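Local atomic coordinates of putative histidine protein kinase (Rhodobacter sphaeroides, PDB entry 3KYJ), a protein that probably relays signals from chemoreceptors to the flagellar motors as a CheA-type histidine kinase, represented here by its phosphotransfer (Hpt) domain. Residues 31-35 / 92-96. Residues are numbered along the deposited sequence; the frame is centred on the assembly and turned at random.
Sequences LLALQ and VEILL
Leu31 faces Val92 where the C-terminal end of helix 10-35 runs nearly antiparallel to the first turns of helix 89-112, the short axes 10.0 Å apart at 149° and the two CA atoms 6.1 Å from each other. Leu31 does most of the work. Its CB bond already points toward helix 89-112, and with CG anti to the carbonyl carbon (chi1 -69°) both methyls end at Leu95: Leu31 CD1 lies 3.7 Å from Leu95 CB and CD2 settles beside the same carbon; the two leucine side chains cross at about a right angle. Leu96 leans over the near end of this side chain, its CD2 3.6 Å from Leu31 CB. Leu96 CD1 turns to the amide of Gln35, whose extended chain brings NE2 to 3.4 Å from that methyl, a van der Waals touch without a hydrogen bond. Val92 wedges in from helix 89-112 by splitting its methyls: Val92 CG1 sits 3.7 Å from Leu31 O, and Val92 CG2 is 4.1 Å from Leu34 CB. An alanine in place of Leu96 would probably leave Leu31 CB and the Gln35 amide without their apolar cover and open a gap at the outer edge of this helix pair. Inward, Leu31 and Leu95 both rest on Leu47 of helix 40-60, tying the pair into the Hpt helical bundle. No hydrogen bond or salt bridge joins the two segments, so the direct contact rests mostly on the packing of leucine and valine branches, grading from a buried interior at Leu31 and Val92 to an exposed, partly polar border at Gln35.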
ATOM      1  N   LEU A  31     -15.767   0.667  12.207  1.00 17.37           N
ATOM      2  CA  LEU A  31     -16.865   1.635  12.205  1.00 17.69           C
ATOM      3  C   LEU A  31     -18.039   1.158  13.061  1.00 19.32           C
ATOM      4  O   LEU A  31     -18.632   1.935  13.814  1.00 19.66           O
ATOM      5  CB  LEU A  31     -17.305   1.885  10.771  1.00 18.07           C
ATOM      6  CG  LEU A  31     -16.266   2.635   9.924  1.00 17.73           C
ATOM      7  CD1 LEU A  31     -16.675   2.621   8.451  1.00 19.91           C
ATOM      8  CD2 LEU A  31     -16.117   4.068  10.414  1.00 18.18           C
ATOM      9  N   LEU A  32     -18.342  -0.138  12.990  1.00 19.82           N
ATOM     10  CA  LEU A  32     -19.427  -0.689  13.803  1.00 21.71           C
ATOM     11  C   LEU A  32     -19.040  -0.666  15.278  1.00 21.00           C
ATOM     12  O   LEU A  32     -19.885  -0.418  16.121  1.00 22.39           O
ATOM     13  CB  LEU A  32     -19.799  -2.108  13.355  1.00 23.67           C
ATOM     14  CG  LEU A  32     -20.503  -2.191  11.989  1.00 26.55           C
ATOM     15  CD1 LEU A  32     -20.711  -3.617  11.597  1.00 28.93           C
ATOM     16  CD2 LEU A  32     -21.828  -1.433  11.975  1.00 28.52           C
ATOM     17  N   ALA A  33     -17.771  -0.904  15.589  1.00 19.90           N
ATOM     18  CA  ALA A  33     -17.310  -0.791  16.968  1.00 20.83           C
ATOM     19  C   ALA A  33     -17.465   0.639  17.488  1.00 20.14           C
ATOM     20  O   ALA A  33     -17.907   0.841  18.632  1.00 21.55           O
ATOM     21  CB  ALA A  33     -15.861  -1.291  17.089  1.00 21.01           C
ATOM     22  N   LEU A  34     -17.165   1.629  16.641  1.00 20.14           N
ATOM     23  CA  LEU A  34     -17.316   3.023  17.030  1.00 21.09           C
ATOM     24  C   LEU A  34     -18.787   3.359  17.240  1.00 22.69           C
ATOM     25  O   LEU A  34     -19.165   4.043  18.184  1.00 23.97           O
ATOM     26  CB  LEU A  34     -16.682   3.942  15.982  1.00 23.17           C
ATOM     27  CG  LEU A  34     -15.156   3.884  15.913  1.00 22.44           C
ATOM     28  CD1 LEU A  34     -14.659   4.628  14.683  1.00 25.22           C
ATOM     29  CD2 LEU A  34     -14.510   4.432  17.198  1.00 26.38           C
ATOM     30  N   GLN A  35     -19.631   2.843  16.368  1.00 24.29           N
ATOM     31  CA  GLN A  35     -21.050   3.086  16.484  1.00 27.48           C
ATOM     32  C   GLN A  35     -21.605   2.483  17.768  1.00 28.08           C
ATOM     33  O   GLN A  35     -22.560   3.003  18.333  1.00 29.96           O
ATOM     34  CB  GLN A  35     -21.748   2.502  15.257  1.00 31.44           C
ATOM     35  CG  GLN A  35     -23.140   2.958  15.055  1.00 33.95           C
ATOM     36  CD  GLN A  35     -23.677   2.451  13.738  1.00 34.01           C
ATOM     37  OE1 GLN A  35     -23.681   1.250  13.487  1.00 33.38           O
ATOM     38  NE2 GLN A  35     -24.107   3.365  12.881  1.00 36.79           N
ATOM     39  N   VAL A  92     -18.602   8.749  11.282  1.00 19.20           N
ATOM     40  CA  VAL A  92     -18.801   7.308  11.331  1.00 19.54           C
ATOM     41  C   VAL A  92     -19.877   6.896  10.330  1.00 20.41           C
ATOM     42  O   VAL A  92     -19.728   5.932   9.593  1.00 20.93           O
ATOM     43  CB  VAL A  92     -19.112   6.822  12.767  1.00 20.24           C
ATOM     44  CG1 VAL A  92     -19.528   5.364  12.759  1.00 22.79           C
ATOM     45  CG2 VAL A  92     -17.896   7.054  13.657  1.00 21.01           C
ATOM     46  N   GLU A  93     -20.947   7.681  10.283  1.00 22.16           N
ATOM     47  CA  GLU A  93     -22.068   7.431   9.390  1.00 25.05           C
ATOM     48  C   GLU A  93     -21.672   7.469   7.902  1.00 22.10           C
ATOM     49  O   GLU A  93     -22.014   6.574   7.120  1.00 23.63           O
ATOM     50  CB  GLU A  93     -23.133   8.506   9.656  1.00 30.39           C
ATOM     51  CG  GLU A  93     -24.298   8.546   8.721  1.00 40.60           C
ATOM     52  CD  GLU A  93     -25.242   9.686   9.067  1.00 45.37           C
ATOM     53  OE1 GLU A  93     -25.515   9.897  10.274  1.00 45.42           O
ATOM     54  OE2 GLU A  93     -25.706  10.372   8.132  1.00 48.36           O
ATOM     55  N   ILE A  94     -20.980   8.535   7.527  1.00 21.20           N
ATOM     56  CA  ILE A  94     -20.546   8.732   6.146  1.00 18.98           C
ATOM     57  C   ILE A  94     -19.596   7.588   5.754  1.00 19.24           C
ATOM     58  O   ILE A  94     -19.669   7.051   4.644  1.00 20.58           O
ATOM     59  CB  ILE A  94     -19.861  10.086   5.945  1.00 20.63           C
ATOM     60  CG1 ILE A  94     -20.878  11.222   6.134  1.00 25.88           C
ATOM     61  CG2 ILE A  94     -19.239  10.178   4.554  1.00 24.17           C
ATOM     62  CD1 ILE A  94     -20.235  12.581   6.277  1.00 30.99           C
ATOM     63  N   LEU A  95     -18.727   7.180   6.669  1.00 18.02           N
ATOM     64  CA  LEU A  95     -17.772   6.124   6.341  1.00 16.05           C
ATOM     65  C   LEU A  95     -18.434   4.749   6.272  1.00 16.42           C
ATOM     66  O   LEU A  95     -17.979   3.902   5.501  1.00 16.13           O
ATOM     67  CB  LEU A  95     -16.586   6.127   7.288  1.00 16.05           C
ATOM     68  CG  LEU A  95     -15.681   7.353   7.207  1.00 15.96           C
ATOM     69  CD1 LEU A  95     -14.628   7.362   8.319  1.00 17.99           C
ATOM     70  CD2 LEU A  95     -15.009   7.409   5.824  1.00 18.51           C
ATOM     71  N   LEU A  96     -19.487   4.510   7.062  1.00 18.23           N
ATOM     72  CA  LEU A  96     -20.263   3.283   6.924  1.00 20.23           C
ATOM     73  C   LEU A  96     -20.919   3.230   5.526  1.00 19.95           C
ATOM     74  O   LEU A  96     -20.893   2.200   4.867  1.00 20.58           O
ATOM     75  CB  LEU A  96     -21.331   3.137   8.019  1.00 22.70           C
ATOM     76  CG  LEU A  96     -20.787   2.516   9.301  1.00 25.76           C
ATOM     77  CD1 LEU A  96     -21.829   2.649  10.415  1.00 30.26           C
ATOM     78  CD2 LEU A  96     -20.412   1.065   9.068  1.00 27.78           C
TER